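Local coordinates for protein acetylene hydratase (Pelobacter acetylenicus, PDB 2E7Z) that catalyses the hydration of acetylene to acetaldehyde, using a tungsten-bis(molybdopterin guanine dinucleotide) cofactor and a [4Fe-4S] cluster, at residues V145-H150 and K379-M384; H150-F155 and R374-K379. All blocks are in the same frame, centred on the assembly; numbering follows the deposited sequence.

Interaction 1 sets helix 140-150 against the loop 379-384; interaction 2 sets the turn after that helix against Tyr376 of the preceding segment 374-379, and their centres lie about 6 Å apart. Interaction 1 is the deeper: all its touching residues are buried, and a charged guanidinium carries it with the help of two waters. Interaction 2, about 20 Å from the centre of the chain against 16 Å, includes a partly exposed tyrosine and rests on neutral contacts round one phenol and one bridging water. Asn383 of interaction 1 ties the two together, its OD1 lying 2.9 Å from Tyr153 N of interaction 2, probably as a hydrogen bond.

Interaction 1 (V145-H150 and K379-M384); sequences VHRVTH and KYFHNM
One face of the Arg147 guanidinium is covered by Phe381, through CB and through CD2, which lies toward the rim, and two waters sit in its plane at the edge. The guanidinium and phenyl planes are inclined by 53°, so the two groups do not stack. Asn383 CB lies 3.7 Å above the centre of one face of the Phe381 ring. The Arg147 chain slides past Asn383 in the opposite direction, CD lying 3.6 Å from Asn383 OD1; this oxygen takes its hydrogen bond from Tyr153 N. Arg147 leaves helix 140-150 with CG anti to the carbonyl carbon, and a bend at chi3 (69°) turns its end along the loop 379-384.

NH1 comes within 2.7 Å of Phe381 O, but the angle is too poor for a hydrogen bond. The polar link is made by water instead. One water accepts from Arg147 NH2 at 2.8 Å and from Phe381 N, and donates to Lys379 O at 2.7 Å; a second donates to Asn383 O and takes only a weak bond from NH1. Ser372 OG is a further, weak partner of NH2. A leucine in place of Arg147 would probably leave the first water without one of its donors and Phe381 O without its charged neighbour. The buried positive charge thus faces backbone carbonyls and waters within this contact, which probably stabilise it by their dipoles and couple the helix to an irregular loop within the molybdopterin oxidoreductase region.

Interaction 2 (H150-F155 and R374-K379); sequences HGSYSF and RVYGVK
Tyr376 reaches across to Gly151 and Ser152, joining the segment 374-379, at helix 369-376, to the turn between helix 140-150 and strand 154-156 in this DMSO reductase-family enzyme. Its hydroxyl end does most of the touching: OH lies 3.1 Å from Ser152 CB, and CZ is 3.9 Å from the same carbon. Gly151 O approaches the edge of the ring, near its plane, 3.7 Å from CE2. The two hydroxyls, Ser152 OG and Tyr376 OH, are neighbours, but their geometry is poor for a hydrogen bond. Each has its polar partner outside the pair: Ser152 OG bonds to Gly325 O, and Tyr376 OH to the hydroxyl of Tyr544.

A water adds the polar bridge between the segments, donating to His150 O at 3.0 Å and lying 2.9 Å from Tyr376 OH. The phenol is therefore held at its oxygen by both this water and Tyr544, while Val375 CG1 packs over the centre of one ring face, 3.6 Å above the plane. Tyr376 CG stands anti to its own carbonyl carbon (chi1 -64°), which directs the ring toward the turn.

Further out, the backbone shapes the approach. Gly151 is the first residue to leave helical geometry after helix 140-150, and its positive phi of 82° suits a residue without a side chain; there the chain leaves the helix for the turn. Tyr153 pairs by backbone hydrogen bonds with Gly325, and Phe155 with Ile323, so the chain beyond the turn is held beside strand 322-324. Within the turn, His150 ND1 gives Ser152 O only a weak bond, 2.8 Å long and bent to 117° at the hydrogen, with that oxygen in the imidazole plane.

Interaction 1 (V145-H150 and K379-M384)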
ATOM      1  N   VAL A 145       9.567   1.648   8.845  1.00 12.64           N
ATOM      2  CA  VAL A 145       9.922   2.845   9.608  1.00 13.13           C
ATOM      3  C   VAL A 145       9.395   2.742  11.046  1.00 13.58           C
ATOM      4  O   VAL A 145      10.099   3.059  12.008  1.00 14.46           O
ATOM      5  CB  VAL A 145       9.449   4.135   8.935  1.00 13.58           C
ATOM      6  CG1 VAL A 145       9.843   5.347   9.791  1.00 14.89           C
ATOM      7  CG2 VAL A 145      10.073   4.293   7.544  1.00 13.13           C
ATOM      8  N   HIS A 146       8.149   2.295  11.189  1.00 13.28           N
ATOM      9  CA  HIS A 146       7.592   2.090  12.537  1.00 13.96           C
ATOM     10  C   HIS A 146       8.413   1.087  13.314  1.00 14.10           C
ATOM     11  O   HIS A 146       8.644   1.244  14.509  1.00 15.27           O
ATOM     12  CB  HIS A 146       6.161   1.568  12.466  1.00 13.43           C
ATOM     13  CG  HIS A 146       5.139   2.612  12.165  1.00 14.37           C
ATOM     14  ND1 HIS A 146       3.906   2.636  12.785  1.00 13.14           N
ATOM     15  CD2 HIS A 146       5.131   3.626  11.266  1.00 13.15           C
ATOM     16  CE1 HIS A 146       3.194   3.636  12.297  1.00 14.55           C
ATOM     17  NE2 HIS A 146       3.915   4.250  11.371  1.00 14.59           N
ATOM     18  N   ARG A 147       8.891   0.054  12.636  1.00 14.50           N
ATOM     19  CA  ARG A 147       9.634  -0.999  13.308  1.00 16.35           C
ATOM     20  C   ARG A 147      10.991  -0.557  13.825  1.00 16.06           C
ATOM     21  O   ARG A 147      11.384  -0.898  14.950  1.00 16.91           O
ATOM     22  CB  ARG A 147       9.762  -2.186  12.398  1.00 16.65           C
ATOM     23  CG  ARG A 147       8.457  -2.928  12.358  1.00 18.74           C
ATOM     24  CD  ARG A 147       8.605  -4.158  11.582  1.00 18.80           C
ATOM     25  NE  ARG A 147       9.456  -5.130  12.265  1.00 17.60           N
ATOM     26  CZ  ARG A 147       9.911  -6.237  11.704  1.00 19.53           C
ATOM     27  NH1 ARG A 147       9.570  -6.527  10.425  1.00 18.73           N
ATOM     28  NH2 ARG A 147      10.666  -7.056  12.435  1.00 16.16           N
ATOM     29  N   VAL A 148      11.705   0.243  13.050  1.00 16.58           N
ATOM     30  CA  VAL A 148      12.982   0.755  13.578  1.00 17.18           C
ATOM     31  C   VAL A 148      12.772   1.739  14.731  1.00 17.19           C
ATOM     32  O   VAL A 148      13.662   1.924  15.586  1.00 18.36           O
ATOM     33  CB  VAL A 148      13.895   1.387  12.495  1.00 17.50           C
ATOM     34  CG1 VAL A 148      14.151   0.384  11.373  1.00 17.46           C
ATOM     35  CG2 VAL A 148      13.333   2.710  11.958  1.00 18.28           C
ATOM     36  N   THR A 149      11.596   2.366  14.768  1.00 16.71           N
ATOM     37  CA  THR A 149      11.306   3.374  15.785  1.00 16.93           C
ATOM     38  C   THR A 149      10.731   2.731  17.042  1.00 16.05           C
ATOM     39  O   THR A 149      11.150   3.063  18.152  1.00 17.23           O
ATOM     40  CB  THR A 149      10.339   4.458  15.264  1.00 17.20           C
ATOM     41  OG1 THR A 149      10.825   5.015  14.035  1.00 17.12           O
ATOM     42  CG2 THR A 149      10.186   5.583  16.294  1.00 17.61           C
ATOM     43  N   HIS A 150       9.767   1.816  16.872  1.00 15.88           N
ATOM     44  CA  HIS A 150       9.099   1.213  18.033  1.00 16.13           C
ATOM     45  C   HIS A 150       8.670  -0.224  17.804  1.00 15.11           C
ATOM     46  O   HIS A 150       7.744  -0.707  18.468  1.00 15.42           O
ATOM     47  CB  HIS A 150       7.917   2.061  18.520  1.00 16.56           C
ATOM     48  CG  HIS A 150       7.028   2.536  17.423  1.00 15.87           C
ATOM     49  ND1 HIS A 150       6.150   1.702  16.763  1.00 16.26           N
ATOM     50  CD2 HIS A 150       6.901   3.752  16.843  1.00 16.23           C
ATOM     51  CE1 HIS A 150       5.509   2.391  15.836  1.00 17.28           C
ATOM     52  NE2 HIS A 150       5.942   3.639  15.869  1.00 16.90           N
ATOM     53  N   LYS A 379      11.157 -14.388  14.925  1.00 14.75           N
ATOM     54  CA  LYS A 379      12.416 -13.767  14.526  1.00 14.70           C
ATOM     55  C   LYS A 379      12.232 -12.897  13.292  1.00 13.91           C
ATOM     56  O   LYS A 379      12.740 -11.774  13.229  1.00 13.65           O
ATOM     57  CB  LYS A 379      13.468 -14.828  14.242  1.00 15.09           C
ATOM     58  CG  LYS A 379      14.776 -14.247  13.733  1.00 17.34           C
ATOM     59  CD  LYS A 379      15.832 -15.320  13.634  1.00 20.25           C
ATOM     60  CE  LYS A 379      17.049 -14.792  12.931  1.00 23.80           C
ATOM     61  NZ  LYS A 379      18.072 -15.854  12.827  1.00 25.45           N
ATOM     62  N   TYR A 380      11.512 -13.427  12.300  1.00 12.95           N
ATOM     63  CA  TYR A 380      11.221 -12.702  11.073  1.00 12.60           C
ATOM     64  C   TYR A 380       9.751 -12.281  11.102  1.00 12.86           C
ATOM     65  O   TYR A 380       8.885 -12.999  10.611  1.00 13.59           O
ATOM     66  CB  TYR A 380      11.497 -13.577   9.838  1.00 13.42           C
ATOM     67  CG  TYR A 380      12.956 -13.910   9.680  1.00 12.65           C
ATOM     68  CD1 TYR A 380      13.834 -12.998   9.101  1.00 13.29           C
ATOM     69  CD2 TYR A 380      13.464 -15.133  10.129  1.00 15.58           C
ATOM     70  CE1 TYR A 380      15.156 -13.298   8.920  1.00 14.20           C
ATOM     71  CE2 TYR A 380      14.818 -15.436   9.981  1.00 15.67           C
ATOM     72  CZ  TYR A 380      15.652 -14.502   9.376  1.00 15.36           C
ATOM     73  OH  TYR A 380      16.977 -14.744   9.160  1.00 18.01           O
ATOM     74  N   PHE A 381       9.471 -11.115  11.672  1.00 11.63           N
ATOM     75  CA  PHE A 381       8.121 -10.640  11.902  1.00 11.57           C
ATOM     76  C   PHE A 381       7.753  -9.941  10.617  1.00 10.87           C
ATOM     77  O   PHE A 381       8.228  -8.858  10.318  1.00 10.87           O
ATOM     78  CB  PHE A 381       8.134  -9.694  13.111  1.00 11.40           C
ATOM     79  CG  PHE A 381       6.844  -8.971  13.379  1.00 12.56           C
ATOM     80  CD1 PHE A 381       5.610  -9.454  12.969  1.00 12.90           C
ATOM     81  CD2 PHE A 381       6.871  -7.786  14.128  1.00 12.89           C
ATOM     82  CE1 PHE A 381       4.444  -8.745  13.253  1.00 12.82           C
ATOM     83  CE2 PHE A 381       5.706  -7.085  14.431  1.00 14.12           C
ATOM     84  CZ  PHE A 381       4.485  -7.569  14.000  1.00 13.43           C
ATOM     85  N   HIS A 382       6.905 -10.602   9.825  1.00 10.39           N
ATOM     86  CA  HIS A 382       6.455 -10.078   8.527  1.00  9.69           C
ATOM     87  C   HIS A 382       5.336  -9.096   8.834  1.00  9.57           C
ATOM     88  O   HIS A 382       4.160  -9.418   8.690  1.00  9.82           O
ATOM     89  CB  HIS A 382       5.967 -11.221   7.644  1.00 10.19           C
ATOM     90  CG  HIS A 382       5.607 -10.791   6.265  1.00  9.65           C
ATOM     91  ND1 HIS A 382       4.320 -10.439   5.918  1.00  8.41           N
ATOM     92  CD2 HIS A 382       6.359 -10.663   5.146  1.00  8.43           C
ATOM     93  CE1 HIS A 382       4.293 -10.144   4.625  1.00  8.61           C
ATOM     94  NE2 HIS A 382       5.518 -10.256   4.138  1.00  8.75           N
ATOM     95  N   ASN A 383       5.714  -7.895   9.268  1.00  9.31           N
ATOM     96  CA  ASN A 383       4.736  -6.903   9.699  1.00  9.85           C
ATOM     97  C   ASN A 383       4.169  -6.139   8.510  1.00  9.51           C
ATOM     98  O   ASN A 383       4.848  -5.295   7.901  1.00  9.87           O
ATOM     99  CB  ASN A 383       5.451  -6.003  10.707  1.00 10.33           C
ATOM    100  CG  ASN A 383       4.521  -5.057  11.500  1.00 11.54           C
ATOM    101  OD1 ASN A 383       5.026  -4.113  12.103  1.00 13.80           O
ATOM    102  ND2 ASN A 383       3.212  -5.292  11.518  1.00 11.16           N
ATOM    103  N   MET A 384       2.910  -6.465   8.186  1.00  9.00           N
ATOM    104  CA  MET A 384       2.136  -5.919   7.044  1.00  9.33           C
ATOM    105  C   MET A 384       2.690  -6.457   5.729  1.00  9.06           C
ATOM    106  O   MET A 384       2.089  -7.369   5.149  1.00  8.44           O
ATOM    107  CB  MET A 384       2.058  -4.369   7.080  1.00  9.96           C
ATOM    108  CG  MET A 384       1.706  -3.753   8.462  1.00 10.76           C
ATOM    109  SD  MET A 384       0.226  -4.443   9.255  1.00 11.31           S
ATOM    110  CE  MET A 384      -1.049  -3.469   8.409  1.00 13.70           C
TER
HETATM  111  O   HOH W   1      12.048  -9.497  11.992  1.00 12.54           O
HETATM  112  O   HOH W   2       7.666  -4.699   8.415  1.00 13.18           O

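Interaction 2 (H150-F155 and R374-K379)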
ATOM      1  N   HIS A 150       9.767   1.816  16.872  1.00 15.88           N
ATOM      2  CA  HIS A 150       9.099   1.213  18.033  1.00 16.13           C
ATOM      3  C   HIS A 150       8.670  -0.224  17.804  1.00 15.11           C
ATOM      4  O   HIS A 150       7.744  -0.707  18.468  1.00 15.42           O
ATOM      5  CB  HIS A 150       7.917   2.061  18.520  1.00 16.56           C
ATOM      6  CG  HIS A 150       7.028   2.536  17.423  1.00 15.87           C
ATOM      7  ND1 HIS A 150       6.150   1.702  16.763  1.00 16.26           N
ATOM      8  CD2 HIS A 150       6.901   3.752  16.843  1.00 16.23           C
ATOM      9  CE1 HIS A 150       5.509   2.391  15.836  1.00 17.28           C
ATOM     10  NE2 HIS A 150       5.942   3.639  15.869  1.00 16.90           N
ATOM     11  N   GLY A 151       9.347  -0.905  16.884  1.00 14.15           N
ATOM     12  CA  GLY A 151       9.302  -2.360  16.809  1.00 14.05           C
ATOM     13  C   GLY A 151       8.127  -3.027  16.106  1.00 14.02           C
ATOM     14  O   GLY A 151       8.135  -4.240  15.896  1.00 14.49           O
ATOM     15  N   SER A 152       7.118  -2.232  15.780  1.00 13.28           N
ATOM     16  CA  SER A 152       5.864  -2.741  15.230  1.00 13.28           C
ATOM     17  C   SER A 152       5.030  -1.577  14.730  1.00 13.49           C
ATOM     18  O   SER A 152       5.013  -0.497  15.355  1.00 13.71           O
ATOM     19  CB  SER A 152       5.099  -3.471  16.333  1.00 13.78           C
ATOM     20  OG  SER A 152       3.968  -4.140  15.810  1.00 14.78           O
ATOM     21  N   TYR A 153       4.327  -1.805  13.622  1.00 13.20           N
ATOM     22  CA  TYR A 153       3.447  -0.832  12.997  1.00 12.59           C
ATOM     23  C   TYR A 153       2.260  -0.512  13.905  1.00 12.65           C
ATOM     24  O   TYR A 153       1.664  -1.419  14.498  1.00 13.07           O
ATOM     25  CB  TYR A 153       3.017  -1.382  11.631  1.00 12.01           C
ATOM     26  CG  TYR A 153       2.032  -0.562  10.847  1.00 11.40           C
ATOM     27  CD1 TYR A 153       2.418   0.604  10.164  1.00 11.13           C
ATOM     28  CD2 TYR A 153       0.697  -0.966  10.759  1.00 10.30           C
ATOM     29  CE1 TYR A 153       1.472   1.327   9.417  1.00 11.52           C
ATOM     30  CE2 TYR A 153      -0.239  -0.254  10.032  1.00 11.75           C
ATOM     31  CZ  TYR A 153       0.139   0.886   9.356  1.00 12.44           C
ATOM     32  OH  TYR A 153      -0.813   1.560   8.636  1.00 14.73           O
ATOM     33  N   SER A 154       1.941   0.778  14.052  1.00 13.43           N
ATOM     34  CA  SER A 154       0.897   1.183  14.989  1.00 13.68           C
ATOM     35  C   SER A 154      -0.436   1.413  14.289  1.00 14.00           C
ATOM     36  O   SER A 154      -0.494   1.605  13.051  1.00 13.92           O
ATOM     37  CB  SER A 154       1.314   2.419  15.809  1.00 14.48           C
ATOM     38  OG  SER A 154       1.292   3.605  15.033  1.00 15.81           O
ATOM     39  N   PHE A 155      -1.493   1.385  15.110  1.00 13.98           N
ATOM     40  CA  PHE A 155      -2.869   1.539  14.680  1.00 13.95           C
ATOM     41  C   PHE A 155      -3.554   2.591  15.533  1.00 14.15           C
ATOM     42  O   PHE A 155      -3.614   2.456  16.757  1.00 15.14           O
ATOM     43  CB  PHE A 155      -3.618   0.207  14.804  1.00 13.75           C
ATOM     44  CG  PHE A 155      -3.029  -0.869  13.949  1.00 13.13           C
ATOM     45  CD1 PHE A 155      -3.510  -1.079  12.662  1.00 13.64           C
ATOM     46  CD2 PHE A 155      -1.971  -1.645  14.411  1.00 14.19           C
ATOM     47  CE1 PHE A 155      -2.937  -2.062  11.839  1.00 12.92           C
ATOM     48  CE2 PHE A 155      -1.392  -2.621  13.601  1.00 13.55           C
ATOM     49  CZ  PHE A 155      -1.877  -2.821  12.311  1.00 14.11           C
ATOM     50  N   ARG A 374      12.374 -11.712  20.706  1.00 16.16           N
ATOM     51  CA  ARG A 374      12.239 -11.463  22.143  1.00 16.45           C
ATOM     52  C   ARG A 374      10.812 -11.055  22.502  1.00 16.88           C
ATOM     53  O   ARG A 374      10.216 -11.592  23.452  1.00 18.58           O
ATOM     54  CB  ARG A 374      13.250 -10.390  22.583  1.00 17.14           C
ATOM     55  CG  ARG A 374      13.192 -10.040  24.087  1.00 19.27           C
ATOM     56  CD  ARG A 374      14.112  -8.855  24.413  1.00 20.73           C
ATOM     57  NE  ARG A 374      13.638  -7.532  23.971  1.00 21.63           N
ATOM     58  CZ  ARG A 374      12.688  -6.826  24.591  1.00 21.79           C
ATOM     59  NH1 ARG A 374      12.087  -7.327  25.666  1.00 23.67           N
ATOM     60  NH2 ARG A 374      12.330  -5.622  24.147  1.00 22.19           N
ATOM     61  N   VAL A 375      10.253 -10.132  21.719  1.00 15.45           N
ATOM     62  CA  VAL A 375       8.990  -9.498  22.064  1.00 15.29           C
ATOM     63  C   VAL A 375       7.794 -10.275  21.485  1.00 15.41           C
ATOM     64  O   VAL A 375       6.751 -10.429  22.148  1.00 16.10           O
ATOM     65  CB  VAL A 375       8.961  -8.029  21.564  1.00 15.01           C
ATOM     66  CG1 VAL A 375       7.540  -7.411  21.692  1.00 15.55           C
ATOM     67  CG2 VAL A 375      10.044  -7.200  22.302  1.00 15.94           C
ATOM     68  N   TYR A 376       7.937 -10.755  20.249  1.00 15.26           N
ATOM     69  CA  TYR A 376       6.816 -11.388  19.537  1.00 15.14           C
ATOM     70  C   TYR A 376       6.953 -12.898  19.372  1.00 14.97           C
ATOM     71  O   TYR A 376       6.002 -13.565  18.944  1.00 15.86           O
ATOM     72  CB  TYR A 376       6.607 -10.698  18.175  1.00 13.92           C
ATOM     73  CG  TYR A 376       6.192  -9.252  18.317  1.00 13.59           C
ATOM     74  CD1 TYR A 376       4.976  -8.906  18.919  1.00 12.79           C
ATOM     75  CD2 TYR A 376       7.023  -8.219  17.876  1.00 13.14           C
ATOM     76  CE1 TYR A 376       4.621  -7.591  19.096  1.00 13.74           C
ATOM     77  CE2 TYR A 376       6.653  -6.895  18.027  1.00 12.97           C
ATOM     78  CZ  TYR A 376       5.471  -6.580  18.654  1.00 13.29           C
ATOM     79  OH  TYR A 376       5.117  -5.261  18.817  1.00 15.35           O
ATOM     80  N   GLY A 377       8.121 -13.446  19.694  1.00 15.06           N
ATOM     81  CA  GLY A 377       8.359 -14.867  19.516  1.00 15.55           C
ATOM     82  C   GLY A 377       8.505 -15.257  18.055  1.00 15.65           C
ATOM     83  O   GLY A 377       8.393 -16.424  17.698  1.00 16.43           O
ATOM     84  N   VAL A 378       8.756 -14.258  17.213  1.00 15.41           N
ATOM     85  CA  VAL A 378       8.891 -14.459  15.774  1.00 15.94           C
ATOM     86  C   VAL A 378      10.114 -13.676  15.336  1.00 15.27           C
ATOM     87  O   VAL A 378      10.109 -12.449  15.378  1.00 16.39           O
ATOM     88  CB  VAL A 378       7.627 -13.974  15.011  1.00 16.06           C
ATOM     89  CG1 VAL A 378       7.867 -13.982  13.544  1.00 18.28           C
ATOM     90  CG2 VAL A 378       6.450 -14.882  15.334  1.00 18.59           C
ATOM     91  N   LYS A 379      11.157 -14.388  14.925  1.00 14.75           N
ATOM     92  CA  LYS A 379      12.416 -13.767  14.526  1.00 14.70           C
ATOM     93  C   LYS A 379      12.232 -12.897  13.292  1.00 13.91           C
ATOM     94  O   LYS A 379      12.740 -11.774  13.229  1.00 13.65           O
ATOM     95  CB  LYS A 379      13.468 -14.828  14.242  1.00 15.09           C
ATOM     96  CG  LYS A 379      14.776 -14.247  13.733  1.00 17.34           C
ATOM     97  CD  LYS A 379      15.832 -15.320  13.634  1.00 20.25           C
ATOM     98  CE  LYS A 379      17.049 -14.792  12.931  1.00 23.80           C
ATOM     99  NZ  LYS A 379      18.072 -15.854  12.827  1.00 25.45           N
TER
HETATM  100  O   HOH W   3       7.481  -3.601  19.394  1.00 15.30           O